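Local coordinates for DUF3845 domain-containing protein (Bacteroides thetaiotaomicron VPI-5482, PDB 3GF6) that is of unknown function but, as a bacterial lipoprotein, is probably tethered to a membrane by a lipid and folds into two packed antiparallel beta sheets, at residues V29-S34 against P101-Q106; T44-P49 against G55-M60; Q66-N71 against N76-S81; G120-S125 against L192-A197. All coordinates share one frame; numbering follows the deposited sequence.

Contact 1. Residues V29-S34 against P101-Q106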
loop_
_atom_site.group_PDB
_atom_site.type_symbol
_atom_site.label_atom_id
_atom_site.label_comp_id
_atom_site.label_asym_id
_atom_site.label_seq_id
_atom_site.Cartn_x
_atom_site.Cartn_y
_atom_site.Cartn_z
ATOM N N VAL A 29 1.627 23.578 -4.796
ATOM C CA VAL A 29 0.895 23.120 -5.981
ATOM C C VAL A 29 0.454 21.682 -5.775
ATOM O O VAL A 29 1.288 20.793 -5.473
ATOM C CB VAL A 29 1.761 23.231 -7.263
ATOM C CG1 VAL A 29 1.021 22.665 -8.501
ATOM C CG2 VAL A 29 2.171 24.685 -7.471
ATOM N N LEU A 30 -0.846 21.443 -5.921
ATOM C CA LEU A 30 -1.379 20.091 -5.903
ATOM C C LEU A 30 -1.046 19.439 -7.223
ATOM O O LEU A 30 -1.484 19.921 -8.258
ATOM C CB LEU A 30 -2.908 20.072 -5.706
ATOM C CG LEU A 30 -3.597 18.693 -5.647
ATOM C CD1 LEU A 30 -3.346 17.999 -4.339
ATOM C CD2 LEU A 30 -5.132 18.828 -5.888
ATOM N N VAL A 31 -0.264 18.359 -7.201
ATOM C CA VAL A 31 0.153 17.715 -8.451
ATOM C C VAL A 31 -0.524 16.379 -8.666
ATOM O O VAL A 31 -0.544 15.868 -9.771
ATOM C CB VAL A 31 1.690 17.598 -8.589
ATOM C CG1 VAL A 31 2.307 19.042 -8.785
ATOM C CG2 VAL A 31 2.359 16.845 -7.444
ATOM N N ALA A 32 -1.082 15.817 -7.618
ATOM C CA ALA A 32 -1.890 14.597 -7.756
ATOM C C ALA A 32 -2.885 14.533 -6.582
ATOM O O ALA A 32 -2.579 14.931 -5.425
ATOM C CB ALA A 32 -1.020 13.311 -7.831
ATOM N N ARG A 33 -4.076 14.073 -6.917
ATOM C CA ARG A 33 -5.149 13.846 -5.954
ATOM C C ARG A 33 -6.109 12.821 -6.508
ATOM O O ARG A 33 -6.581 12.928 -7.662
ATOM C CB ARG A 33 -5.892 15.150 -5.633
ATOM C CG ARG A 33 -7.218 14.957 -4.846
ATOM C CD ARG A 33 -7.768 16.277 -4.307
ATOM N NE ARG A 33 -9.019 16.015 -3.609
ATOM C CZ ARG A 33 -10.236 16.294 -4.062
ATOM N NH1 ARG A 33 -10.417 16.899 -5.230
ATOM N NH2 ARG A 33 -11.288 15.968 -3.323
ATOM N N SER A 34 -6.362 11.807 -5.682
ATOM C CA SER A 34 -7.400 10.816 -5.930
ATOM C C SER A 34 -8.270 10.666 -4.685
ATOM O O SER A 34 -7.803 10.844 -3.556
ATOM C CB SER A 34 -6.801 9.460 -6.336
ATOM O OG SER A 34 -6.043 8.875 -5.286
ATOM N N PRO A 101 5.145 2.741 -9.371
ATOM C CA PRO A 101 4.922 3.879 -8.485
ATOM C C PRO A 101 3.532 4.546 -8.670
ATOM O O PRO A 101 2.990 4.546 -9.759
ATOM C CB PRO A 101 5.997 4.854 -8.917
ATOM C CG PRO A 101 6.311 4.496 -10.306
ATOM C CD PRO A 101 6.056 3.035 -10.473
ATOM N N ILE A 102 2.997 5.122 -7.607
ATOM C CA ILE A 102 1.757 5.874 -7.672
ATOM C C ILE A 102 1.998 7.192 -8.402
ATOM O O ILE A 102 1.096 7.719 -9.056
ATOM C CB ILE A 102 1.155 6.055 -6.234
ATOM C CG1 ILE A 102 -0.291 6.522 -6.313
ATOM C CG2 ILE A 102 1.991 7.050 -5.372
ATOM C CD1 ILE A 102 -1.020 6.557 -4.936
ATOM N N TYR A 103 3.210 7.750 -8.274
ATOM C CA TYR A 103 3.549 9.013 -8.936
ATOM C C TYR A 103 5.017 9.022 -9.315
ATOM O O TYR A 103 5.837 8.505 -8.569
ATOM C CB TYR A 103 3.256 10.195 -8.014
ATOM C CG TYR A 103 3.360 11.538 -8.678
ATOM C CD1 TYR A 103 4.527 12.270 -8.604
ATOM C CD2 TYR A 103 2.278 12.100 -9.347
ATOM C CE1 TYR A 103 4.642 13.499 -9.192
ATOM C CE2 TYR A 103 2.405 13.385 -9.953
ATOM C CZ TYR A 103 3.577 14.067 -9.837
ATOM O OH TYR A 103 3.752 15.308 -10.421
ATOM N N THR A 104 5.335 9.644 -10.446
ATOM C CA THR A 104 6.720 9.772 -10.955
ATOM C C THR A 104 7.128 11.227 -11.031
ATOM O O THR A 104 6.452 12.032 -11.667
ATOM C CB THR A 104 6.858 9.085 -12.344
ATOM O OG1 THR A 104 6.555 7.709 -12.165
ATOM C CG2 THR A 104 8.290 9.177 -12.950
ATOM N N SER A 105 8.203 11.587 -10.325
ATOM C CA SER A 105 8.760 12.909 -10.381
ATOM C C SER A 105 9.662 13.085 -11.600
ATOM O O SER A 105 10.324 12.126 -12.079
ATOM C CB SER A 105 9.586 13.203 -9.126
ATOM O OG SER A 105 10.028 14.548 -9.122
ATOM N N GLN A 106 9.679 14.320 -12.091
ATOM C CA GLN A 106 10.543 14.717 -13.205
ATOM C C GLN A 106 11.532 15.838 -12.823
ATOM O O GLN A 106 12.261 16.345 -13.690
ATOM C CB GLN A 106 9.673 15.136 -14.422
ATOM C CG GLN A 106 8.742 14.040 -14.954
ATOM C CD GLN A 106 9.452 12.831 -15.508
ATOM O OE1 GLN A 106 10.681 12.844 -15.736
ATOM N NE2 GLN A 106 8.692 11.769 -15.745
#
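The hydroxyl of Tyr103 rests against Val31, in van der Waals contact alone. Its OH lies 3.6 Å from Val31 CB and the same distance from Val31 CG2. The valine also reaches the ring itself, with CG2 3.9 Å from Tyr103 CZ. The two side chains cross at about a right angle, so the valine branch lies across the end of the tyrosine. Ala32 touches further back along the ring. Its CB is 3.8 Å from Tyr103 CD2 and approaches the ring obliquely. Tyr103 can span both residues because its CG is anti to the backbone N (chi1 -171°), which sends the ring toward strand 29-35. Val31 and Ala32 are neighbours in sequence, yet both side chains start toward the tyrosine. A classic beta bulge explains this, since both residues face Leu217. Ile102 and Tyr103 form a second classic bulge, opposite Leu188. The contact is small, burying 131 Å² in all, and it rests on this one ring. The backbones stay well apart, 7.9 Å between Ala32 CA and Tyr103 CA. Strand 29-35 pairs with strand 203-219 in one sheet, while strand 103-104 pairs with strand 187-198 in the other. Tyr103 therefore bridges the two sheets, with Leu217 of strand 203-219 also touching its side chain and Phe75 packing on Ala32.

Contact 2. Residues T44-P49 against G55-M60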
loop_
_atom_site.group_PDB
_atom_site.type_symbol
_atom_site.label_atom_id
_atom_site.label_comp_id
_atom_site.label_asym_id
_atom_site.label_seq_id
_atom_site.Cartn_x
_atom_site.Cartn_y
_atom_site.Cartn_z
ATOM N N THR A 44 -10.577 -11.123 -5.539
ATOM C CA THR A 44 -9.602 -11.765 -6.434
ATOM C C THR A 44 -9.143 -13.069 -5.781
ATOM O O THR A 44 -8.870 -13.083 -4.595
ATOM C CB THR A 44 -8.350 -10.848 -6.643
ATOM O OG1 THR A 44 -8.710 -9.649 -7.361
ATOM C CG2 THR A 44 -7.226 -11.589 -7.382
ATOM N N ILE A 45 -9.057 -14.148 -6.547
ATOM C CA ILE A 45 -8.496 -15.401 -6.044
ATOM C C ILE A 45 -6.973 -15.290 -6.067
ATOM O O ILE A 45 -6.388 -15.002 -7.120
ATOM C CB ILE A 45 -8.975 -16.607 -6.880
ATOM C CG1 ILE A 45 -10.428 -16.946 -6.527
ATOM C CG2 ILE A 45 -8.105 -17.837 -6.635
ATOM C CD1 ILE A 45 -11.095 -17.895 -7.497
ATOM N N ALA A 46 -6.351 -15.461 -4.898
ATOM C CA ALA A 46 -4.915 -15.547 -4.769
ATOM C C ALA A 46 -4.470 -17.007 -4.876
ATOM O O ALA A 46 -5.004 -17.905 -4.193
ATOM C CB ALA A 46 -4.446 -14.920 -3.469
ATOM N N GLN A 47 -3.531 -17.238 -5.786
ATOM C CA GLN A 47 -2.866 -18.486 -5.981
ATOM C C GLN A 47 -1.607 -18.310 -6.833
ATOM O O GLN A 47 -1.512 -17.368 -7.626
ATOM C CB GLN A 47 -3.802 -19.521 -6.645
ATOM C CG GLN A 47 -4.182 -19.220 -8.062
ATOM C CD GLN A 47 -5.102 -20.312 -8.683
ATOM O OE1 GLN A 47 -4.970 -21.501 -8.405
ATOM N NE2 GLN A 47 -6.039 -19.888 -9.509
ATOM N N TYR A 48 -0.666 -19.238 -6.684
ATOM C CA TYR A 48 0.529 -19.228 -7.487
ATOM C C TYR A 48 0.331 -20.052 -8.754
ATOM O O TYR A 48 0.030 -21.239 -8.673
ATOM C CB TYR A 48 1.712 -19.823 -6.687
ATOM C CG TYR A 48 2.250 -18.862 -5.664
ATOM C CD1 TYR A 48 2.921 -17.710 -6.058
ATOM C CD2 TYR A 48 2.047 -19.079 -4.322
ATOM C CE1 TYR A 48 3.375 -16.836 -5.103
ATOM C CE2 TYR A 48 2.522 -18.249 -3.374
ATOM C CZ TYR A 48 3.166 -17.102 -3.754
ATOM O OH TYR A 48 3.628 -16.207 -2.808
ATOM N N PRO A 49 0.545 -19.433 -9.930
ATOM C CA PRO A 49 0.551 -20.274 -11.109
ATOM C C PRO A 49 1.759 -21.205 -11.089
ATOM O O PRO A 49 2.785 -20.899 -10.474
ATOM C CB PRO A 49 0.634 -19.301 -12.276
ATOM C CG PRO A 49 0.599 -17.910 -11.675
ATOM C CD PRO A 49 0.948 -18.051 -10.238
ATOM N N GLY A 55 -0.371 -23.856 1.308
ATOM C CA GLY A 55 -0.169 -23.249 2.623
ATOM C C GLY A 55 0.330 -21.813 2.715
ATOM O O GLY A 55 0.463 -21.297 3.827
ATOM N N LYS A 56 0.648 -21.183 1.596
ATOM C CA LYS A 56 1.196 -19.826 1.626
ATOM C C LYS A 56 0.807 -19.011 0.397
ATOM O O LYS A 56 0.906 -19.497 -0.728
ATOM C CB LYS A 56 2.720 -19.931 1.705
ATOM C CG LYS A 56 3.467 -18.652 1.951
ATOM C CD LYS A 56 4.957 -19.062 2.123
ATOM C CE LYS A 56 5.952 -17.982 1.820
ATOM N NZ LYS A 56 7.317 -18.675 1.665
ATOM N N LEU A 57 0.373 -17.785 0.642
ATOM C CA LEU A 57 0.077 -16.820 -0.429
ATOM C C LEU A 57 0.661 -15.448 -0.088
ATOM O O LEU A 57 0.142 -14.751 0.802
ATOM C CB LEU A 57 -1.428 -16.730 -0.638
ATOM C CG LEU A 57 -2.184 -18.011 -1.011
ATOM C CD1 LEU A 57 -3.693 -17.769 -0.810
ATOM C CD2 LEU A 57 -1.878 -18.430 -2.440
ATOM N N THR A 58 1.692 -15.061 -0.823
ATOM C CA THR A 58 2.372 -13.762 -0.636
ATOM C C THR A 58 1.950 -12.861 -1.797
ATOM O O THR A 58 2.124 -13.232 -2.981
ATOM C CB THR A 58 3.865 -13.930 -0.596
ATOM O OG1 THR A 58 4.203 -14.956 0.354
ATOM C CG2 THR A 58 4.499 -12.583 -0.216
ATOM N N PHE A 59 1.375 -11.693 -1.481
ATOM C CA PHE A 59 0.904 -10.783 -2.527
ATOM C C PHE A 59 0.895 -9.366 -2.089
ATOM O O PHE A 59 0.983 -9.083 -0.882
ATOM C CB PHE A 59 -0.477 -11.190 -3.086
ATOM C CG PHE A 59 -1.537 -11.354 -2.050
ATOM C CD1 PHE A 59 -2.260 -10.268 -1.557
ATOM C CD2 PHE A 59 -1.814 -12.599 -1.545
ATOM C CE1 PHE A 59 -3.231 -10.476 -0.539
ATOM C CE2 PHE A 59 -2.782 -12.791 -0.566
ATOM C CZ PHE A 59 -3.496 -11.734 -0.087
HETATM N N MSE A 60 0.852 -8.456 -3.072
HETATM C CA MSE A 60 0.801 -7.069 -2.757
HETATM C C MSE A 60 -0.361 -6.388 -3.473
HETATM O O MSE A 60 -0.922 -6.919 -4.434
HETATM C CB MSE A 60 2.146 -6.371 -3.046
HETATM C CG MSE A 60 2.481 -6.370 -4.445
HETATM SE SE MSE A 60 1.924 -4.721 -5.353
HETATM C CE MSE A 60 3.020 -5.281 -6.857
#
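This is a buried contact between the two sheets of the beta-sandwich, where Ala46 of strand 40-46 and Tyr48, further on in the chain, pack on Leu57, Thr58 and Phe59 of strand 56-62. The touching parts run 109° apart, so the chain passes across strand 56-62 and does not pair alongside it. Ala46 points its CB at the other segment, 4.0 Å from both Leu57 CD1 and Phe59 CE2. The leucine fork closes on the backbone: Leu57 CD2 is 3.6 Å from Ala46 O and also reaches Gln47 CA. Met85 and Val205 also pack on Ala46.

Tyr48 supplies the polar part. Its CG is anti to the carbonyl carbon (chi1 -76°), and the ring swings over to the backbone of strand 56-62. Lys56 O sits at the ring edge, in its plane, 3.3 Å from Tyr48 CE2. The hydroxyl goes further, to Thr58, and also bonds Ser86 OG. Thr58 OG1 has its own partner in Asn195 OD1. Leu57 O turns toward strand 187-198, while the N-H of Thr58 points the other way. That N-H is satisfied by the tyrosine: Thr58 N donates to Tyr48 OH at 3.0 Å, with an N-H...O angle of 147°.

Contact 3. Residues Q66-N71 against N76-S81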
loop_
_atom_site.group_PDB
_atom_site.type_symbol
_atom_site.label_atom_id
_atom_site.label_comp_id
_atom_site.label_asym_id
_atom_site.label_seq_id
_atom_site.Cartn_x
_atom_site.Cartn_y
_atom_site.Cartn_z
ATOM N N GLN A 66 -10.865 5.778 -6.956
ATOM C CA GLN A 66 -11.540 5.732 -8.268
ATOM C C GLN A 66 -11.663 7.090 -8.965
ATOM O O GLN A 66 -11.779 7.115 -10.192
ATOM C CB GLN A 66 -12.908 5.067 -8.190
ATOM C CG GLN A 66 -12.870 3.559 -7.830
ATOM C CD GLN A 66 -14.150 2.849 -8.204
ATOM O OE1 GLN A 66 -15.061 2.695 -7.380
ATOM N NE2 GLN A 66 -14.246 2.441 -9.460
ATOM N N GLN A 67 -11.731 8.184 -8.213
ATOM C CA GLN A 67 -11.864 9.542 -8.786
ATOM C C GLN A 67 -10.547 10.258 -8.807
ATOM O O GLN A 67 -9.762 10.186 -7.839
ATOM C CB GLN A 67 -12.850 10.407 -7.967
ATOM C CG GLN A 67 -14.212 9.775 -7.695
ATOM C CD GLN A 67 -14.901 9.279 -8.915
ATOM O OE1 GLN A 67 -15.451 8.162 -8.924
ATOM N NE2 GLN A 67 -14.894 10.087 -9.956
ATOM N N LYS A 68 -10.315 11.018 -9.891
ATOM C CA LYS A 68 -9.145 11.894 -10.021
ATOM C C LYS A 68 -9.674 13.299 -9.906
ATOM O O LYS A 68 -10.707 13.629 -10.503
ATOM C CB LYS A 68 -8.477 11.757 -11.394
ATOM C CG LYS A 68 -7.146 12.471 -11.522
ATOM C CD LYS A 68 -6.630 12.527 -12.934
ATOM C CE LYS A 68 -7.455 13.464 -13.859
ATOM N NZ LYS A 68 -6.685 13.858 -15.096
ATOM N N ASP A 69 -8.956 14.133 -9.174
ATOM C CA ASP A 69 -9.203 15.570 -9.238
ATOM C C ASP A 69 -8.992 15.997 -10.700
ATOM O O ASP A 69 -7.956 15.745 -11.284
ATOM C CB ASP A 69 -8.272 16.304 -8.274
ATOM C CG ASP A 69 -8.530 17.802 -8.192
ATOM O OD1 ASP A 69 -8.299 18.494 -9.184
ATOM O OD2 ASP A 69 -8.913 18.313 -7.091
ATOM N N GLN A 70 -9.992 16.665 -11.277
ATOM C CA GLN A 70 -9.951 16.970 -12.701
ATOM C C GLN A 70 -8.924 18.033 -13.075
ATOM O O GLN A 70 -8.689 18.284 -14.271
ATOM C CB GLN A 70 -11.341 17.320 -13.216
ATOM C CG GLN A 70 -12.313 16.140 -13.135
ATOM C CD GLN A 70 -11.824 14.960 -13.922
ATOM O OE1 GLN A 70 -11.415 13.916 -13.366
ATOM N NE2 GLN A 70 -11.785 15.132 -15.237
ATOM N N ASN A 71 -8.289 18.648 -12.096
ATOM C CA ASN A 71 -7.277 19.659 -12.389
ATOM C C ASN A 71 -5.812 19.159 -12.343
ATOM O O ASN A 71 -4.855 19.969 -12.451
ATOM C CB ASN A 71 -7.438 20.800 -11.416
ATOM C CG ASN A 71 -8.874 21.276 -11.329
ATOM O OD1 ASN A 71 -9.458 21.695 -12.325
ATOM N ND2 ASN A 71 -9.463 21.156 -10.159
ATOM N N ASN A 76 -1.031 6.908 -11.637
ATOM C CA ASN A 76 -1.340 5.501 -11.367
ATOM C C ASN A 76 -2.149 5.247 -10.135
ATOM O O ASN A 76 -2.635 4.154 -9.960
ATOM C CB ASN A 76 -0.066 4.667 -11.271
ATOM C CG ASN A 76 0.739 4.663 -12.568
ATOM O OD1 ASN A 76 0.197 4.849 -13.674
ATOM N ND2 ASN A 76 2.048 4.420 -12.441
ATOM N N GLY A 77 -2.317 6.238 -9.268
ATOM C CA GLY A 77 -3.150 6.093 -8.111
ATOM C C GLY A 77 -4.636 6.231 -8.364
ATOM O O GLY A 77 -5.413 6.209 -7.423
ATOM N N VAL A 78 -5.021 6.408 -9.630
ATOM C CA VAL A 78 -6.429 6.494 -10.020
ATOM C C VAL A 78 -6.890 5.179 -10.600
ATOM O O VAL A 78 -6.308 4.666 -11.559
ATOM C CB VAL A 78 -6.658 7.619 -11.050
ATOM C CG1 VAL A 78 -8.169 7.679 -11.488
ATOM C CG2 VAL A 78 -6.159 8.946 -10.491
ATOM N N GLY A 79 -7.915 4.619 -9.985
ATOM C CA GLY A 79 -8.527 3.393 -10.470
ATOM C C GLY A 79 -9.010 2.540 -9.311
ATOM O O GLY A 79 -9.307 3.056 -8.241
ATOM N N LYS A 80 -9.132 1.236 -9.549
ATOM C CA LYS A 80 -9.411 0.268 -8.488
ATOM C C LYS A 80 -8.110 -0.453 -8.111
ATOM O O LYS A 80 -7.330 -0.845 -8.981
ATOM C CB LYS A 80 -10.486 -0.777 -8.861
ATOM C CG LYS A 80 -11.883 -0.205 -9.090
ATOM C CD LYS A 80 -12.798 -1.261 -9.707
ATOM C CE LYS A 80 -14.029 -0.649 -10.326
ATOM N NZ LYS A 80 -14.940 -1.691 -10.899
ATOM N N SER A 81 -7.890 -0.591 -6.809
ATOM C CA SER A 81 -6.794 -1.384 -6.250
ATOM C C SER A 81 -6.787 -2.792 -6.846
ATOM O O SER A 81 -7.835 -3.345 -7.204
ATOM C CB SER A 81 -6.937 -1.444 -4.719
ATOM O OG SER A 81 -6.830 -0.148 -4.157
#
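Gln66 and Gln67, both facing Phe35, form a classic beta bulge at the start of strand 67-68; after that strand the chain loops back so that Val78, Gly79 and Lys80 lie against Gln66 and Lys68. The backbones are closest at Gln66 and Gly79, with their CA atoms 4.4 Å apart. Gly79 O approaches Gln66 CA at 3.5 Å in a CA-H...O contact. The N-H of Gln66 is used elsewhere, by Asn36 OD1. The Gln66 side chain is extended beyond CG and crosses that of Lys80 obliquely. Its amide end does the touching, with Gln66 NE2 3.2 Å from Lys80 CE. The other pair is aliphatic. Val78 CG2 rests 3.8 Å from Lys68 CB, and it lies equally close to Lys68 CG. Beyond this the lysine bends (chi3 70°) and leads away, where NZ forms a salt bridge with Asp74 and a hydrogen bond with Val72 O. An Asx turn follows at Asp69: its OD1 accepts from Asn71 N at 2.9 Å, met on the anti side of the carboxylate. Its other oxygen, OD2, is held by Arg33 in a salt bridge. The contact lies at the surface. Strand 67-68 pairs with strand 29-35, Gly77 and Gly79 bond to the backbone of Asn65, and Tyr40 of strand 40-46 touches both Gln66 and Lys80.

Contact 4. Residues G120-S125 against L192-A197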
loop_
_atom_site.group_PDB
_atom_site.type_symbol
_atom_site.label_atom_id
_atom_site.label_comp_id
_atom_site.label_asym_id
_atom_site.label_seq_id
_atom_site.Cartn_x
_atom_site.Cartn_y
_atom_site.Cartn_z
ATOM N N GLY A 120 -10.496 0.975 5.307
ATOM C CA GLY A 120 -11.050 -0.216 4.677
ATOM C C GLY A 120 -10.814 -1.497 5.435
ATOM O O GLY A 120 -10.604 -1.479 6.628
ATOM N N GLU A 121 -10.902 -2.621 4.734
ATOM C CA GLU A 121 -10.768 -3.927 5.387
ATOM C C GLU A 121 -10.239 -4.990 4.459
ATOM O O GLU A 121 -10.678 -5.109 3.316
ATOM C CB GLU A 121 -12.099 -4.375 6.008
ATOM C CG GLU A 121 -11.978 -5.615 6.867
ATOM C CD GLU A 121 -13.304 -6.095 7.408
ATOM O OE1 GLU A 121 -14.320 -5.398 7.227
ATOM O OE2 GLU A 121 -13.333 -7.190 8.006
ATOM N N LEU A 122 -9.257 -5.746 4.954
ATOM C CA LEU A 122 -8.781 -6.961 4.307
ATOM C C LEU A 122 -9.510 -8.145 4.928
ATOM O O LEU A 122 -9.569 -8.269 6.144
ATOM C CB LEU A 122 -7.271 -7.123 4.515
ATOM C CG LEU A 122 -6.599 -8.376 3.940
ATOM C CD1 LEU A 122 -6.643 -8.446 2.411
ATOM C CD2 LEU A 122 -5.152 -8.436 4.452
ATOM N N LEU A 123 -10.081 -8.987 4.068
ATOM C CA LEU A 123 -10.723 -10.242 4.485
ATOM C C LEU A 123 -10.275 -11.435 3.655
ATOM O O LEU A 123 -10.501 -11.453 2.426
ATOM C CB LEU A 123 -12.264 -10.167 4.343
ATOM C CG LEU A 123 -12.978 -8.974 4.955
ATOM C CD1 LEU A 123 -12.994 -7.810 3.943
ATOM C CD2 LEU A 123 -14.444 -9.354 5.437
ATOM N N VAL A 124 -9.735 -12.468 4.328
ATOM C CA VAL A 124 -9.644 -13.810 3.722
ATOM C C VAL A 124 -10.989 -14.496 3.737
ATOM O O VAL A 124 -11.856 -14.158 4.562
ATOM C CB VAL A 124 -8.638 -14.766 4.442
ATOM C CG1 VAL A 124 -7.407 -14.042 4.801
ATOM C CG2 VAL A 124 -9.265 -15.398 5.685
ATOM N N SER A 125 -11.188 -15.454 2.829
ATOM C CA SER A 125 -12.478 -16.141 2.747
ATOM C C SER A 125 -12.389 -17.427 3.520
ATOM O O SER A 125 -11.346 -18.088 3.508
ATOM C CB SER A 125 -12.896 -16.423 1.293
ATOM O OG SER A 125 -13.107 -15.189 0.615
ATOM N N LEU A 192 0.040 -2.077 -0.135
ATOM C CA LEU A 192 -0.032 -3.057 0.944
ATOM C C LEU A 192 0.819 -4.271 0.565
ATOM O O LEU A 192 0.810 -4.726 -0.596
ATOM C CB LEU A 192 -1.451 -3.550 1.210
ATOM C CG LEU A 192 -2.507 -2.535 1.642
ATOM C CD1 LEU A 192 -3.873 -3.242 1.853
ATOM C CD2 LEU A 192 -2.099 -1.843 2.898
ATOM N N PHE A 193 1.549 -4.789 1.536
ATOM C CA PHE A 193 2.294 -6.038 1.409
ATOM C C PHE A 193 1.709 -7.054 2.398
ATOM O O PHE A 193 1.515 -6.709 3.585
ATOM C CB PHE A 193 3.799 -5.769 1.654
ATOM C CG PHE A 193 4.432 -4.927 0.578
ATOM C CD1 PHE A 193 4.834 -5.480 -0.622
ATOM C CD2 PHE A 193 4.672 -3.600 0.779
ATOM C CE1 PHE A 193 5.347 -4.712 -1.618
ATOM C CE2 PHE A 193 5.223 -2.822 -0.208
ATOM C CZ PHE A 193 5.623 -3.392 -1.402
ATOM N N ILE A 194 1.332 -8.230 1.882
ATOM C CA ILE A 194 0.574 -9.235 2.631
ATOM C C ILE A 194 1.180 -10.622 2.479
ATOM O O ILE A 194 1.706 -10.971 1.420
ATOM C CB ILE A 194 -0.932 -9.261 2.176
ATOM C CG1 ILE A 194 -1.608 -7.953 2.520
ATOM C CG2 ILE A 194 -1.721 -10.450 2.863
ATOM C CD1 ILE A 194 -2.849 -7.675 1.631
ATOM N N ASN A 195 1.093 -11.444 3.526
ATOM C CA ASN A 195 1.319 -12.868 3.375
ATOM C C ASN A 195 0.239 -13.609 4.161
ATOM O O ASN A 195 -0.055 -13.238 5.273
ATOM C CB ASN A 195 2.685 -13.326 3.892
ATOM C CG ASN A 195 2.929 -14.812 3.623
ATOM O OD1 ASN A 195 2.746 -15.277 2.489
ATOM N ND2 ASN A 195 3.272 -15.581 4.676
ATOM N N LEU A 196 -0.379 -14.595 3.548
ATOM C CA LEU A 196 -1.307 -15.481 4.283
ATOM C C LEU A 196 -0.693 -16.856 4.475
ATOM O O LEU A 196 -0.014 -17.375 3.599
ATOM C CB LEU A 196 -2.620 -15.667 3.521
ATOM C CG LEU A 196 -3.280 -14.426 2.917
ATOM C CD1 LEU A 196 -4.532 -14.803 2.063
ATOM C CD2 LEU A 196 -3.638 -13.404 3.991
ATOM N N ALA A 197 -0.957 -17.443 5.641
ATOM C CA ALA A 197 -0.574 -18.819 5.962
ATOM C C ALA A 197 -1.852 -19.604 6.165
ATOM O O ALA A 197 -2.820 -19.101 6.729
ATOM C CB ALA A 197 0.339 -18.841 7.227
#
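Leu122 and Val124 face Ile194 and Leu196 across the space between two sheets, with the two segments running in roughly the same direction. The gap narrows along the pair. It is 9.8 Å between Leu122 CA and Ile194 CA, and 8.5 Å between Val124 CA and Leu196 CA. Such spacings leave room for side chains only, and apolar ones fill it. Leu122 and Ile194 meet tip to tip. Leu122 CD2 is 3.7 Å from Ile194 CD1, and Leu122 CD1 is nearly as near, so the isoleucine tip meets both branches of the leucine fork. Ile194 reaches this far because its chain is stretched out, with CD1 roughly anti to CA about the CB-CG1 bond (chi2 157°). Val124 and Leu196 meet differently. They slide past each other in opposite directions, and one valine branch does the touching. Val124 CG1 lies 3.9 Å from Leu196 CD2 and 4.0 Å from Leu196 CD1. Leu122 is also packed by Val205 and Leu207 of its own sheet and by Ile131 of the other, while Phe59 covers both Ile194 and Leu196. The alternate residues point the other way: Glu121, just before Leu122, makes a salt bridge with Arg208, and Asn195, between Ile194 and Leu196, gives ND2 to Asp132 OD2. All four touching residues are buried, and the two segments bury 169 Å² between them. Apolar side chains alternating inward from two facing sheets are the pattern of a beta-sandwich core.

How the contacts relate
Going from the N terminus, strand 29-35 opens contact 1, which closes only at 101-106. Contacts 2 and 3 both fall within that long excursion, one after the other. Contact 2 closes a short loop between strands 40-46 and 56-62, and contact 3 closes another between 66-71 and 76-81. Contact 4 opens at 120-125, after contact 1 has closed, and closes at 192-197. Contacts 1, 2 and 4 each join the two sheets. Contacts 1 and 3 adjoin through strands 29-35 and 67-68, and Asn76 ND2 also bonds Pro101 O. Contacts 2 and 4 adjoin through strands 56-62 and 187-198. Contacts 1 and 2 lie on opposite sides of the chain's centre, their centres about 30 Å apart.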